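Local coordinates for protein inosine-uridine nucleoside N-ribohydrolase (Xanthomonas oryzae pv. oryzae, PDB 4KL0) that binds calcium, probably hydrolyses N-glycosyl bonds of nucleosides and is described as a bacterial effector, at residues K226-E240 with W308-L320. Sequence-based numbering, arbitrary orientation.
Sequences KEAAYKAAVPPAFYE and WPQVTKLNLYDPL. With CA (calcium ion), chain B.
With chi1 at -172°, Trp308 sets CG opposite its backbone N and reaches the helix 236-243, where Glu240, bent at chi2 (-73°), turns its carboxylate to meet the indole edge. Trp308 NE1 donates an almost straight hydrogen bond of 2.9 Å to Glu240 OE2, which accepts through its anti lone pair from close to the indole plane; OE1 is left to a salt bridge with Arg254. One indole face takes a CH-pi contact from Pro236, whose CB lies 3.8 Å from the centroid of the six-membered ring.

Between helices 226-231 and 236-243 the two segments meet in one antiparallel bridge. Val234 and Leu314 form a single hydrogen-bonded pair, Val234 N to Leu314 O at 2.8 Å and, in return, Leu314 N to Val234 O at 2.7 Å. Beyond it Leu316 divides its branches: CD1 packs on both methyls of Val234 and over a face of Phe238, while CD2 approaches Tyr239 OH, itself bridged by water to Asn315 O.

At the other end Ala229 CB presses on Tyr317 CD1 at 3.4 Å. The Asn315 amide lies at the edge of the Tyr230 ring, its plane turned 39° from it, and ND2 donates to Tyr317 OH at 2.9 Å; a water joins this hydroxyl to Tyr230 OH.

Asp318, which follows Tyr317, binds calcium through OD2, together with Asp35, Asp42 and Ile151. The contact thus illustrates a division of labour: the backbone pair satisfies Val234 and Leu314, waters bridge the tyrosine hydroxyls, and the Trp308-Glu240 bond closes the far end.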
ATOM      1  N   LYS A 226       2.346 -11.273  -2.177  1.00 16.77           N
ATOM      2  CA  LYS A 226       1.971 -11.503  -0.785  1.00 18.81           C
ATOM      3  C   LYS A 226       3.030 -12.324   0.002  1.00 17.63           C
ATOM      4  O   LYS A 226       3.172 -12.141   1.199  1.00 19.76           O
ATOM      5  CB  LYS A 226       0.577 -12.178  -0.726  1.00 21.71           C
ATOM      6  CG  LYS A 226       0.563 -13.545  -1.405  1.00 24.18           C
ATOM      7  CD  LYS A 226      -0.852 -14.061  -1.620  1.00 24.71           C
ATOM      8  CE  LYS A 226      -0.812 -15.509  -2.171  1.00 28.28           C
ATOM      9  NZ  LYS A 226      -2.096 -16.219  -1.832  1.00 40.45           N
ATOM     10  N   GLU A 227       3.776 -13.206  -0.692  1.00 19.22           N
ATOM     11  CA  GLU A 227       4.830 -13.993  -0.027  1.00 20.59           C
ATOM     12  C   GLU A 227       5.957 -13.157   0.588  1.00 18.98           C
ATOM     13  O   GLU A 227       6.578 -13.553   1.612  1.00 21.90           O
ATOM     14  CB  GLU A 227       5.373 -15.051  -1.005  1.00 24.82           C
ATOM     15  CG  GLU A 227       4.320 -16.136  -1.288  1.00 28.59           C
ATOM     16  CD  GLU A 227       3.361 -15.762  -2.415  1.00 31.25           C
ATOM     17  OE1 GLU A 227       3.616 -14.745  -3.141  1.00 29.65           O
ATOM     18  OE2 GLU A 227       2.348 -16.496  -2.586  1.00 37.78           O
ATOM     19  N   ALA A 228       6.213 -11.995  -0.011  1.00 18.50           N
ATOM     20  CA  ALA A 228       7.208 -11.051   0.503  1.00 19.28           C
ATOM     21  C   ALA A 228       6.738 -10.540   1.856  1.00 20.04           C
ATOM     22  O   ALA A 228       7.523 -10.402   2.788  1.00 21.86           O
ATOM     23  CB  ALA A 228       7.386  -9.899  -0.475  1.00 17.57           C
ATOM     24  N   ALA A 229       5.438 -10.251   1.988  1.00 19.95           N
ATOM     25  CA  ALA A 229       4.950  -9.779   3.289  1.00 18.46           C
ATOM     26  C   ALA A 229       4.972 -10.822   4.406  1.00 22.12           C
ATOM     27  O   ALA A 229       5.221 -10.486   5.585  1.00 21.17           O
ATOM     28  CB  ALA A 229       3.535  -9.174   3.176  1.00 19.81           C
ATOM     29  N   TYR A 230       4.689 -12.091   4.063  1.00 22.40           N
ATOM     30  CA  TYR A 230       4.649 -13.140   5.078  1.00 26.36           C
ATOM     31  C   TYR A 230       5.984 -13.163   5.811  1.00 26.53           C
ATOM     32  O   TYR A 230       6.062 -13.294   7.044  1.00 27.08           O
ATOM     33  CB  TYR A 230       4.390 -14.522   4.429  1.00 27.34           C
ATOM     34  CG  TYR A 230       3.080 -14.651   3.678  1.00 25.14           C
ATOM     35  CD1 TYR A 230       2.020 -13.812   3.920  1.00 22.89           C
ATOM     36  CD2 TYR A 230       2.899 -15.653   2.718  1.00 26.26           C
ATOM     37  CE1 TYR A 230       0.797 -13.958   3.221  1.00 25.92           C
ATOM     38  CE2 TYR A 230       1.702 -15.789   2.009  1.00 26.99           C
ATOM     39  CZ  TYR A 230       0.661 -14.948   2.266  1.00 25.56           C
ATOM     40  OH  TYR A 230      -0.521 -15.134   1.572  1.00 29.68           O
ATOM     41  N   LYS A 231       7.045 -13.004   5.042  1.00 25.45           N
ATOM     42  CA  LYS A 231       8.355 -13.106   5.639  1.00 26.49           C
ATOM     43  C   LYS A 231       8.660 -11.973   6.643  1.00 30.43           C
ATOM     44  O   LYS A 231       9.390 -12.163   7.629  1.00 30.78           O
ATOM     45  CB  LYS A 231       9.373 -13.139   4.525  1.00 27.37           C
ATOM     46  CG  LYS A 231      10.769 -13.525   4.997  1.00 29.25           C
ATOM     47  CD  LYS A 231      11.575 -14.011   3.819  1.00 28.86           C
ATOM     48  CE  LYS A 231      12.854 -14.676   4.270  1.00 28.63           C
ATOM     49  NZ  LYS A 231      13.897 -14.386   3.238  1.00 26.56           N
ATOM     50  N   ALA A 232       8.091 -10.796   6.396  1.00 28.50           N
ATOM     51  CA  ALA A 232       8.362  -9.619   7.227  1.00 26.55           C
ATOM     52  C   ALA A 232       7.156  -9.226   8.116  1.00 26.05           C
ATOM     53  O   ALA A 232       6.993  -8.051   8.482  1.00 24.94           O
ATOM     54  CB  ALA A 232       8.780  -8.437   6.309  1.00 22.38           C
ATOM     55  N   ALA A 233       6.309 -10.201   8.464  1.00 23.26           N
ATOM     56  CA  ALA A 233       5.088  -9.929   9.216  1.00 22.25           C
ATOM     57  C   ALA A 233       5.434  -9.334  10.560  1.00 20.34           C
ATOM     58  O   ALA A 233       6.435  -9.736  11.171  1.00 20.66           O
ATOM     59  CB  ALA A 233       4.272 -11.248   9.421  1.00 20.39           C
ATOM     60  N   VAL A 234       4.649  -8.373  11.020  1.00 19.14           N
ATOM     61  CA  VAL A 234       4.900  -7.691  12.301  1.00 20.85           C
ATOM     62  C   VAL A 234       3.974  -8.228  13.403  1.00 20.26           C
ATOM     63  O   VAL A 234       2.890  -8.761  13.134  1.00 17.57           O
ATOM     64  CB  VAL A 234       4.718  -6.176  12.159  1.00 20.96           C
ATOM     65  CG1 VAL A 234       5.713  -5.596  11.095  1.00 21.81           C
ATOM     66  CG2 VAL A 234       3.230  -5.830  11.870  1.00 18.48           C
ATOM     67  N   PRO A 235       4.386  -8.113  14.689  1.00 20.91           N
ATOM     68  CA  PRO A 235       3.483  -8.586  15.754  1.00 18.35           C
ATOM     69  C   PRO A 235       2.480  -7.505  16.153  1.00 18.25           C
ATOM     70  O   PRO A 235       2.641  -6.342  15.663  1.00 19.23           O
ATOM     71  CB  PRO A 235       4.445  -8.829  16.934  1.00 18.10           C
ATOM     72  CG  PRO A 235       5.500  -7.726  16.727  1.00 21.96           C
ATOM     73  CD  PRO A 235       5.675  -7.591  15.201  1.00 20.62           C
ATOM     74  N   PRO A 236       1.490  -7.819  17.024  1.00 16.55           N
ATOM     75  CA  PRO A 236       0.579  -6.785  17.530  1.00 18.61           C
ATOM     76  C   PRO A 236       1.326  -5.601  18.139  1.00 20.28           C
ATOM     77  O   PRO A 236       0.747  -4.524  18.160  1.00 19.26           O
ATOM     78  CB  PRO A 236      -0.233  -7.514  18.637  1.00 21.66           C
ATOM     79  CG  PRO A 236      -0.255  -8.932  18.194  1.00 22.60           C
ATOM     80  CD  PRO A 236       0.963  -9.176  17.302  1.00 19.84           C
ATOM     81  N   ALA A 237       2.539  -5.806  18.676  1.00 20.74           N
ATOM     82  CA  ALA A 237       3.253  -4.730  19.352  1.00 22.06           C
ATOM     83  C   ALA A 237       3.486  -3.583  18.386  1.00 20.79           C
ATOM     84  O   ALA A 237       3.640  -2.411  18.847  1.00 22.28           O
ATOM     85  CB  ALA A 237       4.594  -5.231  19.944  1.00 23.29           C
ATOM     86  N   PHE A 238       3.556  -3.908  17.088  1.00 20.76           N
ATOM     87  CA  PHE A 238       3.674  -2.863  16.035  1.00 18.49           C
ATOM     88  C   PHE A 238       2.527  -1.865  16.168  1.00 18.46           C
ATOM     89  O   PHE A 238       2.770  -0.650  16.218  1.00 17.82           O
ATOM     90  CB  PHE A 238       3.801  -3.433  14.605  1.00 17.61           C
ATOM     91  CG  PHE A 238       3.698  -2.368  13.515  1.00 19.10           C
ATOM     92  CD1 PHE A 238       4.838  -1.697  13.079  1.00 20.43           C
ATOM     93  CD2 PHE A 238       2.462  -2.042  12.966  1.00 15.95           C
ATOM     94  CE1 PHE A 238       4.749  -0.716  12.103  1.00 21.07           C
ATOM     95  CE2 PHE A 238       2.360  -1.093  11.998  1.00 16.57           C
ATOM     96  CZ  PHE A 238       3.521  -0.416  11.554  1.00 17.48           C
ATOM     97  N   TYR A 239       1.292  -2.366  16.279  1.00 16.13           N
ATOM     98  CA  TYR A 239       0.094  -1.533  16.370  1.00 16.91           C
ATOM     99  C   TYR A 239      -0.056  -0.935  17.765  1.00 17.63           C
ATOM    100  O   TYR A 239      -0.573   0.167  17.922  1.00 19.38           O
ATOM    101  CB  TYR A 239      -1.151  -2.356  16.031  1.00 15.74           C
ATOM    102  CG  TYR A 239      -1.195  -2.668  14.515  1.00 15.21           C
ATOM    103  CD1 TYR A 239      -1.682  -1.723  13.646  1.00 15.74           C
ATOM    104  CD2 TYR A 239      -0.732  -3.885  13.985  1.00 13.95           C
ATOM    105  CE1 TYR A 239      -1.726  -1.932  12.300  1.00 13.46           C
ATOM    106  CE2 TYR A 239      -0.759  -4.118  12.610  1.00 16.80           C
ATOM    107  CZ  TYR A 239      -1.247  -3.098  11.779  1.00 15.23           C
ATOM    108  OH  TYR A 239      -1.336  -3.232  10.435  1.00 16.64           O
ATOM    109  N   GLU A 240       0.367  -1.683  18.800  1.00 20.80           N
ATOM    110  CA  GLU A 240       0.235  -1.148  20.142  1.00 20.53           C
ATOM    111  C   GLU A 240       1.247  -0.036  20.341  1.00 17.65           C
ATOM    112  O   GLU A 240       0.891   0.986  20.873  1.00 21.04           O
ATOM    113  CB  GLU A 240       0.364  -2.234  21.228  1.00 21.93           C
ATOM    114  CG  GLU A 240      -0.766  -3.329  21.170  1.00 23.02           C
ATOM    115  CD  GLU A 240      -2.144  -2.893  21.643  1.00 25.70           C
ATOM    116  OE1 GLU A 240      -2.336  -1.733  22.078  1.00 29.15           O
ATOM    117  OE2 GLU A 240      -3.087  -3.719  21.583  1.00 29.18           O
ATOM    118  N   TRP A 308      -5.656 -12.231  21.112  1.00 24.13           N
ATOM    119  CA  TRP A 308      -4.826 -11.044  20.759  1.00 22.82           C
ATOM    120  C   TRP A 308      -3.391 -11.191  21.260  1.00 25.59           C
ATOM    121  O   TRP A 308      -2.435 -11.138  20.457  1.00 23.93           O
ATOM    122  CB  TRP A 308      -5.474  -9.748  21.251  1.00 25.42           C
ATOM    123  CG  TRP A 308      -4.796  -8.427  20.782  1.00 25.74           C
ATOM    124  CD1 TRP A 308      -4.417  -7.375  21.573  1.00 27.32           C
ATOM    125  CD2 TRP A 308      -4.472  -8.040  19.420  1.00 25.80           C
ATOM    126  NE1 TRP A 308      -3.871  -6.363  20.800  1.00 25.91           N
ATOM    127  CE2 TRP A 308      -3.903  -6.750  19.476  1.00 24.16           C
ATOM    128  CE3 TRP A 308      -4.613  -8.667  18.167  1.00 24.61           C
ATOM    129  CZ2 TRP A 308      -3.468  -6.067  18.327  1.00 23.52           C
ATOM    130  CZ3 TRP A 308      -4.188  -7.988  17.024  1.00 21.08           C
ATOM    131  CH2 TRP A 308      -3.621  -6.713  17.114  1.00 19.15           C
ATOM    132  N   PRO A 309      -3.206 -11.485  22.584  1.00 24.87           N
ATOM    133  CA  PRO A 309      -1.821 -11.674  23.053  1.00 25.48           C
ATOM    134  C   PRO A 309      -1.036 -12.814  22.406  1.00 23.88           C
ATOM    135  O   PRO A 309       0.192 -12.820  22.371  1.00 29.34           O
ATOM    136  CB  PRO A 309      -1.998 -11.979  24.562  1.00 24.96           C
ATOM    137  CG  PRO A 309      -3.305 -11.381  24.929  1.00 29.67           C
ATOM    138  CD  PRO A 309      -4.179 -11.556  23.685  1.00 25.19           C
ATOM    139  N   GLN A 310      -1.703 -13.842  21.920  1.00 23.00           N
ATOM    140  CA  GLN A 310      -0.905 -14.908  21.307  1.00 25.10           C
ATOM    141  C   GLN A 310      -0.500 -14.626  19.852  1.00 27.39           C
ATOM    142  O   GLN A 310       0.369 -15.321  19.251  1.00 26.32           O
ATOM    143  CB  GLN A 310      -1.676 -16.223  21.339  1.00 28.77           C
ATOM    144  CG  GLN A 310      -1.787 -16.841  22.726  1.00 34.03           C
ATOM    145  CD  GLN A 310      -2.371 -18.211  22.596  1.00 28.63           C
ATOM    146  OE1 GLN A 310      -1.842 -19.035  21.845  1.00 36.88           O
ATOM    147  NE2 GLN A 310      -3.525 -18.426  23.201  1.00 33.61           N
ATOM    148  N   VAL A 311      -1.157 -13.636  19.255  1.00 21.97           N
ATOM    149  CA  VAL A 311      -0.861 -13.372  17.847  1.00 23.77           C
ATOM    150  C   VAL A 311       0.536 -12.791  17.750  1.00 24.03           C
ATOM    151  O   VAL A 311       0.895 -11.926  18.566  1.00 23.32           O
ATOM    152  CB  VAL A 311      -1.897 -12.415  17.236  1.00 21.05           C
ATOM    153  CG1 VAL A 311      -1.392 -11.912  15.877  1.00 21.03           C
ATOM    154  CG2 VAL A 311      -3.242 -13.144  17.111  1.00 22.50           C
ATOM    155  N   THR A 312       1.305 -13.301  16.791  1.00 20.07           N
ATOM    156  CA  THR A 312       2.660 -12.830  16.464  1.00 27.64           C
ATOM    157  C   THR A 312       2.894 -12.341  14.994  1.00 22.87           C
ATOM    158  O   THR A 312       3.935 -11.722  14.690  1.00 23.36           O
ATOM    159  CB  THR A 312       3.727 -13.943  16.779  1.00 29.02           C
ATOM    160  OG1 THR A 312       3.671 -14.978  15.794  1.00 33.34           O
ATOM    161  CG2 THR A 312       3.469 -14.548  18.142  1.00 32.09           C
ATOM    162  N   LYS A 313       1.956 -12.595  14.077  1.00 21.65           N
ATOM    163  CA  LYS A 313       2.254 -12.432  12.651  1.00 20.38           C
ATOM    164  C   LYS A 313       1.128 -11.655  11.969  1.00 19.74           C
ATOM    165  O   LYS A 313       0.051 -12.228  11.756  1.00 22.55           O
ATOM    166  CB  LYS A 313       2.310 -13.802  11.966  1.00 25.61           C
ATOM    167  CG  LYS A 313       3.359 -14.769  12.546  1.00 29.48           C
ATOM    168  CD  LYS A 313       3.615 -15.936  11.575  1.00 32.79           C
ATOM    169  CE  LYS A 313       2.794 -17.183  11.940  1.00 35.59           C
ATOM    170  NZ  LYS A 313       2.690 -18.150  10.784  1.00 38.13           N
ATOM    171  N   LEU A 314       1.371 -10.395  11.592  1.00 18.84           N
ATOM    172  CA  LEU A 314       0.377  -9.562  10.904  1.00 18.05           C
ATOM    173  C   LEU A 314       1.061  -9.018   9.627  1.00 16.35           C
ATOM    174  O   LEU A 314       2.130  -8.363   9.704  1.00 17.06           O
ATOM    175  CB  LEU A 314      -0.108  -8.408  11.795  1.00 15.60           C
ATOM    176  CG  LEU A 314      -0.814  -8.900  13.075  1.00 20.89           C
ATOM    177  CD1 LEU A 314      -0.870  -7.744  14.047  1.00 19.73           C
ATOM    178  CD2 LEU A 314      -2.221  -9.517  12.756  1.00 17.13           C
ATOM    179  N   ASN A 315       0.457  -9.267   8.456  1.00 18.39           N
ATOM    180  CA  ASN A 315       1.109  -8.842   7.207  1.00 16.66           C
ATOM    181  C   ASN A 315       0.967  -7.349   6.854  1.00 16.72           C
ATOM    182  O   ASN A 315      -0.126  -6.766   7.073  1.00 18.78           O
ATOM    183  CB  ASN A 315       0.566  -9.688   6.072  1.00 18.56           C
ATOM    184  CG  ASN A 315       0.883 -11.147   6.262  1.00 20.06           C
ATOM    185  OD1 ASN A 315       1.943 -11.506   6.812  1.00 22.07           O
ATOM    186  ND2 ASN A 315      -0.015 -12.010   5.790  1.00 23.19           N
ATOM    187  N   LEU A 316       2.053  -6.733   6.383  1.00 16.64           N
ATOM    188  CA  LEU A 316       2.023  -5.322   5.893  1.00 15.56           C
ATOM    189  C   LEU A 316       2.364  -5.247   4.384  1.00 15.47           C
ATOM    190  O   LEU A 316       3.456  -4.828   3.965  1.00 17.71           O
ATOM    191  CB  LEU A 316       2.989  -4.416   6.700  1.00 14.58           C
ATOM    192  CG  LEU A 316       2.560  -4.182   8.148  1.00 15.45           C
ATOM    193  CD1 LEU A 316       3.606  -3.355   8.981  1.00 15.96           C
ATOM    194  CD2 LEU A 316       1.113  -3.594   8.185  1.00 16.82           C
ATOM    195  N   TYR A 317       1.409  -5.581   3.530  1.00 13.11           N
ATOM    196  CA  TYR A 317       1.735  -5.712   2.128  1.00 13.34           C
ATOM    197  C   TYR A 317       2.042  -4.380   1.493  1.00 12.75           C
ATOM    198  O   TYR A 317       3.011  -4.217   0.782  1.00 12.68           O
ATOM    199  CB  TYR A 317       0.532  -6.297   1.355  1.00 15.46           C
ATOM    200  CG  TYR A 317      -0.033  -7.565   1.955  1.00 16.59           C
ATOM    201  CD1 TYR A 317       0.546  -8.790   1.682  1.00 16.91           C
ATOM    202  CD2 TYR A 317      -1.161  -7.517   2.771  1.00 18.11           C
ATOM    203  CE1 TYR A 317       0.023  -9.969   2.230  1.00 18.45           C
ATOM    204  CE2 TYR A 317      -1.691  -8.675   3.337  1.00 19.80           C
ATOM    205  CZ  TYR A 317      -1.092  -9.886   3.057  1.00 20.40           C
ATOM    206  OH  TYR A 317      -1.630 -11.051   3.602  1.00 20.88           O
ATOM    207  N   ASP A 318       1.193  -3.411   1.764  1.00 10.73           N
ATOM    208  CA  ASP A 318       1.354  -2.146   1.083  1.00 10.13           C
ATOM    209  C   ASP A 318       2.564  -1.319   1.578  1.00 10.19           C
ATOM    210  O   ASP A 318       3.259  -0.674   0.761  1.00 11.28           O
ATOM    211  CB  ASP A 318       0.054  -1.341   1.185  1.00 12.00           C
ATOM    212  CG  ASP A 318      -1.076  -1.966   0.403  1.00 13.13           C
ATOM    213  OD1 ASP A 318      -0.855  -2.890  -0.402  1.00 12.34           O
ATOM    214  OD2 ASP A 318      -2.238  -1.523   0.531  1.00 11.45           O
ATOM    215  N   PRO A 319       2.837  -1.309   2.885  1.00 10.53           N
ATOM    216  CA  PRO A 319       4.027  -0.573   3.317  1.00 10.84           C
ATOM    217  C   PRO A 319       5.277  -1.176   2.727  1.00 11.35           C
ATOM    218  O   PRO A 319       6.167  -0.419   2.346  1.00 11.51           O
ATOM    219  CB  PRO A 319       4.029  -0.824   4.820  1.00 10.06           C
ATOM    220  CG  PRO A 319       2.592  -0.865   5.156  1.00 10.89           C
ATOM    221  CD  PRO A 319       1.957  -1.653   4.024  1.00 12.12           C
ATOM    222  N   LEU A 320       5.349  -2.497   2.626  1.00 13.54           N
ATOM    223  CA  LEU A 320       6.519  -3.088   2.014  1.00 13.55           C
ATOM    224  C   LEU A 320       6.638  -2.701   0.549  1.00 13.97           C
ATOM    225  O   LEU A 320       7.744  -2.585   0.025  1.00 14.79           O
ATOM    226  CB  LEU A 320       6.477  -4.612   2.139  1.00 14.60           C
ATOM    227  CG  LEU A 320       6.772  -5.056   3.573  1.00 14.98           C
ATOM    228  CD1 LEU A 320       6.360  -6.561   3.749  1.00 17.68           C
ATOM    229  CD2 LEU A 320       8.268  -4.911   3.893  1.00 18.19           C
TER
HETATM  230 CA    CA B 501      -4.383  -1.617  -0.504  1.00 10.46          CA
HETATM  231  O   HOH W   1       4.592  -7.761   6.403  1.00 19.34           O
HETATM  232  O   HOH W   2      -2.218 -13.345   2.359  1.00 31.51           O
HETATM  233  O   HOH W   3       6.181 -10.831  13.960  1.00 27.26           O
HETATM  234  O   HOH W   4      -1.145  -5.711   9.518  1.00 17.82           O
HETATM  235  O   HOH W   5      -3.044  -3.837  -1.247  1.00 13.09           O
HETATM  236  O   HOH W   6      -4.826  -3.374   1.199  1.00 15.13           O
HETATM  237  O   HOH W   7      -5.903  -3.324  -1.735  1.00 12.46           O